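Local coordinates for phosphatidylglycerophosphatase and protein-tyrosine phosphatase 1 (Mus musculus, PDB 3RGO), which removes the terminal phosphate from phosphatidylglycerophosphate to give phosphatidylglycerol, a step towards cardiolipin in mitochondria, and also dephosphorylates phosphotyrosine and phosphoserine in proteins, at residues A13-N18 with K49-A54; T67-P70 with N74-K77. All blocks are in the same frame, centred on the assembly; numbering follows the deposited sequence.

Overall arrangement
The two contacts belong to one phosphatase domain but to different parts of it: their centres lie 22 Å apart and their nearest atoms about 14 Å apart, so they do not touch. Contact 1 joins the loop after strand 9-12 to helix 48-53 and is only partly buried, combining an apolar proline-tryptophan touch with a charged pair at its exposed margin. Contact 2 is buried and local, a loop folding back on the first turns of helix 72-88, and its side-chain packing is carbon against carbon. Each has a proline whose side chain lies about 9 Å from that of Cys96, the predicted phosphocysteine nucleophile, and only contact 2 carries a sulfate ion.

Contact 1: A13-N18 with K49-A54; sequences ALPLKN and KEWKKA
Trp51 meets Pro15 with the rim of its indole, not with a face: CB of Pro15 lies near the ring plane, 4.0 Å from CZ2 of Trp51 and 4.1 Å from CH2 of the same ring. The pyrrolidine adds its CG, 4.1 Å from Trp51 CZ2, and the two side chains cross at about a right angle, so the six-membered end of the indole abuts one side of the proline. With CG opposite the carbonyl carbon (chi1 -79°), Trp51 sends its indole away from the helix towards the 13-18 loop.

The second flat group, the carboxylate of Glu50, has the methylene end of Lys17 at its oxygens. CE of Lys17 approaches OE1 of Glu50 to 3.1 Å and OE2 to 3.6 Å. NZ of Lys17 stays 4.1 Å from Glu50 OE2, beyond a salt bridge, since the last torsion (chi4 56°) turns the ammonium aside while CE takes the near place. In this dual specificity phosphatase fold the loop follows strand 9-12 of the central sheet, and Pro15 also packs on Tyr93 and His95 of strand 91-95, which leads to the predicted nucleophile Cys96.

At the start of helix 48-53, OE1 of Glu50 accepts a hydrogen bond from Thr47 N, consistent with half of a capping box. An alanine in place of Glu50 would be likely to leave that amide without its side-chain acceptor and the Lys17 ammonium without its nearby opposite charge. Lys17 is tethered by its backbone, pairing with Leu44 and, through O, with Thr20 OG1.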
loop_
_atom_site.group_PDB
_atom_site.type_symbol
_atom_site.label_atom_id
_atom_site.label_comp_id
_atom_site.label_asym_id
_atom_site.label_seq_id
_atom_site.Cartn_x
_atom_site.Cartn_y
_atom_site.Cartn_z
ATOM N N ALA A 13 1.360 -3.065 9.937
ATOM C CA ALA A 13 0.413 -4.130 10.235
ATOM C C ALA A 13 -1.005 -3.565 10.256
ATOM O O ALA A 13 -1.196 -2.342 10.263
ATOM C CB ALA A 13 0.754 -4.787 11.572
ATOM N N LEU A 14 -2.000 -4.449 10.248
ATOM C CA LEU A 14 -3.395 -4.013 10.273
ATOM C C LEU A 14 -3.610 -2.973 11.371
ATOM O O LEU A 14 -3.123 -3.134 12.489
ATOM C CB LEU A 14 -4.345 -5.200 10.471
ATOM C CG LEU A 14 -4.349 -5.869 11.845
ATOM C CD1 LEU A 14 -5.545 -6.805 11.993
ATOM C CD2 LEU A 14 -3.045 -6.612 12.092
ATOM N N PRO A 15 -4.332 -1.897 11.042
ATOM C CA PRO A 15 -4.562 -0.777 11.956
ATOM C C PRO A 15 -5.650 -1.121 12.956
ATOM O O PRO A 15 -6.763 -1.472 12.556
ATOM C CB PRO A 15 -5.068 0.337 11.031
ATOM C CG PRO A 15 -4.937 -0.192 9.629
ATOM C CD PRO A 15 -4.968 -1.670 9.736
ATOM N N LEU A 16 -5.328 -1.022 14.240
ATOM C CA LEU A 16 -6.306 -1.243 15.295
ATOM C C LEU A 16 -7.246 -0.052 15.409
ATOM O O LEU A 16 -6.850 1.085 15.159
ATOM C CB LEU A 16 -5.597 -1.454 16.632
ATOM C CG LEU A 16 -4.992 -2.822 16.948
ATOM C CD1 LEU A 16 -4.658 -3.601 15.693
ATOM C CD2 LEU A 16 -3.766 -2.651 17.831
ATOM N N LYS A 17 -8.492 -0.315 15.792
ATOM C CA LYS A 17 -9.455 0.748 16.055
ATOM C C LYS A 17 -8.835 1.887 16.866
ATOM O O LYS A 17 -9.031 3.066 16.559
ATOM C CB LYS A 17 -10.653 0.191 16.822
ATOM C CG LYS A 17 -11.409 -0.907 16.105
ATOM C CD LYS A 17 -12.608 -0.355 15.363
ATOM C CE LYS A 17 -13.722 -1.386 15.302
ATOM N NZ LYS A 17 -14.100 -1.836 16.666
ATOM N N ASN A 18 -8.082 1.520 17.901
ATOM C CA ASN A 18 -7.539 2.483 18.853
ATOM C C ASN A 18 -6.452 3.390 18.281
ATOM O O ASN A 18 -6.151 4.441 18.851
ATOM C CB ASN A 18 -6.999 1.756 20.090
ATOM C CG ASN A 18 -5.600 1.204 19.875
ATOM O OD1 ASN A 18 -5.428 0.089 19.381
ATOM N ND2 ASN A 18 -4.592 1.987 20.244
ATOM N N LYS A 49 -16.977 2.702 7.439
ATOM C CA LYS A 49 -17.693 3.842 7.999
ATOM C C LYS A 49 -16.941 4.471 9.169
ATOM O O LYS A 49 -16.916 5.690 9.309
ATOM C CB LYS A 49 -19.112 3.443 8.415
ATOM C CG LYS A 49 -19.261 1.980 8.797
ATOM C CD LYS A 49 -19.794 1.814 10.216
ATOM C CE LYS A 49 -19.906 0.344 10.592
ATOM N NZ LYS A 49 -20.314 0.154 12.012
ATOM N N GLU A 50 -16.325 3.641 10.005
ATOM C CA GLU A 50 -15.514 4.152 11.106
ATOM C C GLU A 50 -14.304 4.919 10.572
ATOM O O GLU A 50 -13.769 5.805 11.241
ATOM C CB GLU A 50 -15.085 3.020 12.042
ATOM C CG GLU A 50 -16.235 2.449 12.874
ATOM C CD GLU A 50 -15.817 1.270 13.729
ATOM O OE1 GLU A 50 -15.199 0.327 13.192
ATOM O OE2 GLU A 50 -16.117 1.282 14.942
ATOM N N TRP A 51 -13.881 4.588 9.358
ATOM C CA TRP A 51 -12.839 5.365 8.700
ATOM C C TRP A 51 -13.384 6.715 8.223
ATOM O O TRP A 51 -12.751 7.754 8.422
ATOM C CB TRP A 51 -12.234 4.592 7.526
ATOM C CG TRP A 51 -11.224 3.544 7.916
ATOM C CD1 TRP A 51 -11.298 2.202 7.673
ATOM C CD2 TRP A 51 -9.984 3.757 8.604
ATOM N NE1 TRP A 51 -10.183 1.567 8.165
ATOM C CE2 TRP A 51 -9.361 2.499 8.742
ATOM C CE3 TRP A 51 -9.340 4.889 9.112
ATOM C CZ2 TRP A 51 -8.127 2.343 9.370
ATOM C CZ3 TRP A 51 -8.116 4.730 9.738
ATOM C CH2 TRP A 51 -7.522 3.466 9.860
ATOM N N LYS A 52 -14.550 6.693 7.582
ATOM C CA LYS A 52 -15.194 7.924 7.132
ATOM C C LYS A 52 -15.324 8.920 8.281
ATOM O O LYS A 52 -14.987 10.096 8.134
ATOM C CB LYS A 52 -16.581 7.640 6.551
ATOM C CG LYS A 52 -16.586 6.872 5.240
ATOM C CD LYS A 52 -17.971 6.899 4.604
ATOM C CE LYS A 52 -19.044 6.464 5.596
ATOM N NZ LYS A 52 -20.416 6.572 5.026
ATOM N N LYS A 53 -15.821 8.435 9.416
ATOM C CA LYS A 53 -15.985 9.258 10.612
ATOM C C LYS A 53 -14.706 10.017 10.956
ATOM O O LYS A 53 -14.749 11.190 11.327
ATOM C CB LYS A 53 -16.406 8.394 11.808
ATOM C CG LYS A 53 -17.910 8.197 11.960
ATOM C CD LYS A 53 -18.510 7.458 10.774
ATOM C CE LYS A 53 -19.940 7.020 11.057
ATOM N NZ LYS A 53 -20.507 6.218 9.934
ATOM N N ALA A 54 -13.570 9.337 10.836
ATOM C CA ALA A 54 -12.278 9.946 11.132
ATOM C C ALA A 54 -11.751 10.734 9.941
ATOM O O ALA A 54 -10.651 11.281 9.987
ATOM C CB ALA A 54 -11.274 8.884 11.557
#

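Contact 2: T67-P70 with N74-K77. With SO4 (sulfate ion), chain C.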
loop_
_atom_site.group_PDB
_atom_site.type_symbol
_atom_site.label_atom_id
_atom_site.label_comp_id
_atom_site.label_asym_id
_atom_site.label_seq_id
_atom_site.Cartn_x
_atom_site.Cartn_y
_atom_site.Cartn_z
ATOM N N THR A 67 -1.573 -15.697 -5.139
ATOM C CA THR A 67 -0.543 -14.903 -5.801
ATOM C C THR A 67 0.184 -13.968 -4.839
ATOM O O THR A 67 1.394 -13.756 -4.958
ATOM C CB THR A 67 -1.134 -14.087 -6.970
ATOM O OG1 THR A 67 -1.412 -14.969 -8.067
ATOM C CG2 THR A 67 -0.165 -13.003 -7.422
ATOM N N GLY A 68 -0.557 -13.414 -3.885
ATOM C CA GLY A 68 0.003 -12.464 -2.947
ATOM C C GLY A 68 0.007 -11.056 -3.516
ATOM O O GLY A 68 0.462 -10.123 -2.859
ATOM N N VAL A 69 -0.500 -10.905 -4.740
ATOM C CA VAL A 69 -0.552 -9.602 -5.404
ATOM C C VAL A 69 -1.884 -9.425 -6.120
ATOM O O VAL A 69 -2.425 -10.384 -6.675
ATOM C CB VAL A 69 0.568 -9.455 -6.467
ATOM C CG1 VAL A 69 0.606 -8.039 -7.018
ATOM C CG2 VAL A 69 1.909 -9.818 -5.882
ATOM N N PRO A 70 -2.423 -8.197 -6.103
ATOM C CA PRO A 70 -3.629 -7.907 -6.887
ATOM C C PRO A 70 -3.352 -8.078 -8.375
ATOM O O PRO A 70 -2.230 -8.410 -8.772
ATOM C CB PRO A 70 -3.893 -6.425 -6.595
ATOM C CG PRO A 70 -3.166 -6.136 -5.323
ATOM C CD PRO A 70 -1.974 -7.035 -5.314
ATOM N N ASN A 74 -5.557 -3.560 -10.369
ATOM C CA ASN A 74 -5.768 -3.171 -8.982
ATOM C C ASN A 74 -4.510 -2.584 -8.350
ATOM O O ASN A 74 -4.587 -1.790 -7.413
ATOM C CB ASN A 74 -6.307 -4.349 -8.165
ATOM C CG ASN A 74 -7.788 -4.600 -8.415
ATOM O OD1 ASN A 74 -8.291 -5.701 -8.193
ATOM N ND2 ASN A 74 -8.492 -3.572 -8.882
ATOM N N LEU A 75 -3.356 -2.976 -8.881
ATOM C CA LEU A 75 -2.088 -2.359 -8.519
ATOM C C LEU A 75 -2.103 -0.895 -8.953
ATOM O O LEU A 75 -1.688 -0.010 -8.203
ATOM C CB LEU A 75 -0.934 -3.101 -9.195
ATOM C CG LEU A 75 0.185 -3.688 -8.329
ATOM C CD1 LEU A 75 -0.311 -4.103 -6.948
ATOM C CD2 LEU A 75 0.867 -4.853 -9.048
ATOM N N HIS A 76 -2.583 -0.647 -10.171
ATOM C CA HIS A 76 -2.726 0.717 -10.674
ATOM C C HIS A 76 -3.765 1.486 -9.864
ATOM O O HIS A 76 -3.598 2.674 -9.589
ATOM C CB HIS A 76 -3.113 0.724 -12.159
ATOM C CG HIS A 76 -1.963 0.482 -13.087
ATOM N ND1 HIS A 76 -1.779 -0.714 -13.746
ATOM C CD2 HIS A 76 -0.937 1.282 -13.462
ATOM C CE1 HIS A 76 -0.689 -0.639 -14.490
ATOM N NE2 HIS A 76 -0.160 0.561 -14.336
ATOM N N LYS A 77 -4.841 0.804 -9.482
ATOM C CA LYS A 77 -5.857 1.425 -8.639
ATOM C C LYS A 77 -5.243 1.882 -7.321
ATOM O O LYS A 77 -5.475 3.006 -6.869
ATOM C CB LYS A 77 -7.015 0.459 -8.372
ATOM C CG LYS A 77 -8.152 0.562 -9.371
ATOM C CD LYS A 77 -9.342 -0.281 -8.938
ATOM C CE LYS A 77 -10.502 -0.142 -9.914
ATOM N NZ LYS A 77 -11.679 -0.955 -9.494
HETATM S S SO4 C . -2.853 -14.811 -1.296
HETATM O O1 SO4 C . -3.095 -14.148 -2.578
HETATM O O2 SO4 C . -1.418 -15.058 -1.134
HETATM O O3 SO4 C . -3.332 -13.950 -0.214
HETATM O O4 SO4 C . -3.577 -16.081 -1.258
#
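The contact between Pro70 and Leu75 has the form of a hydrophobic staple at the start of helix 72-88. Thr71, whose OG1 is hydrogen-bonded to Asn74 N, sits where an N-cap is expected, just before the helix, which would make Pro70 the residue before the cap and Leu75 the fourth one after it. The loop leading into this helix probably corresponds to the general-acid (WPD-type) loop of the protein-tyrosine phosphatase family.

CD1 of Leu75 presses on the proline ring, 3.7 Å from CD of Pro70 and 3.9 Å from its CG, the side chains crossing at about a right angle. The other branch, Leu75 CD2, meets Val69 CG1 at 3.8 Å. That methyl of Val69 stands opposite the backbone N (chi1 -173°), which places it on the leucine fork, where CD1 of Leu75 is also 4.0 Å away. Leu75 thus spreads its two methyls over both loop residues. On its other flank the proline ring backs closely on the base of the asparagine, Pro70 CB lying 3.5 Å from Asn74 CB.

Upstream of the staple, Gly68 N donates to O1 of the sulfate at 2.9 Å, with an N-H...O angle of 147°. The positive phi of Gly68 would bring any CB against the preceding carbonyl, which explains the glycine. The ion, probably from the crystallisation liquor, is also bonded to Thr63 OG1, Met66 N and Arg102 NE.

Around the staple, helix 102-115 touches Val69 through Thr105, Pro70 and Leu75 through Met106, and Leu75 again through Ala109, while helix 137-154 brings Gln139 to Val69 and Val142 to Leu75, so the loop and the first turns of helix 72-88 pack against both helices.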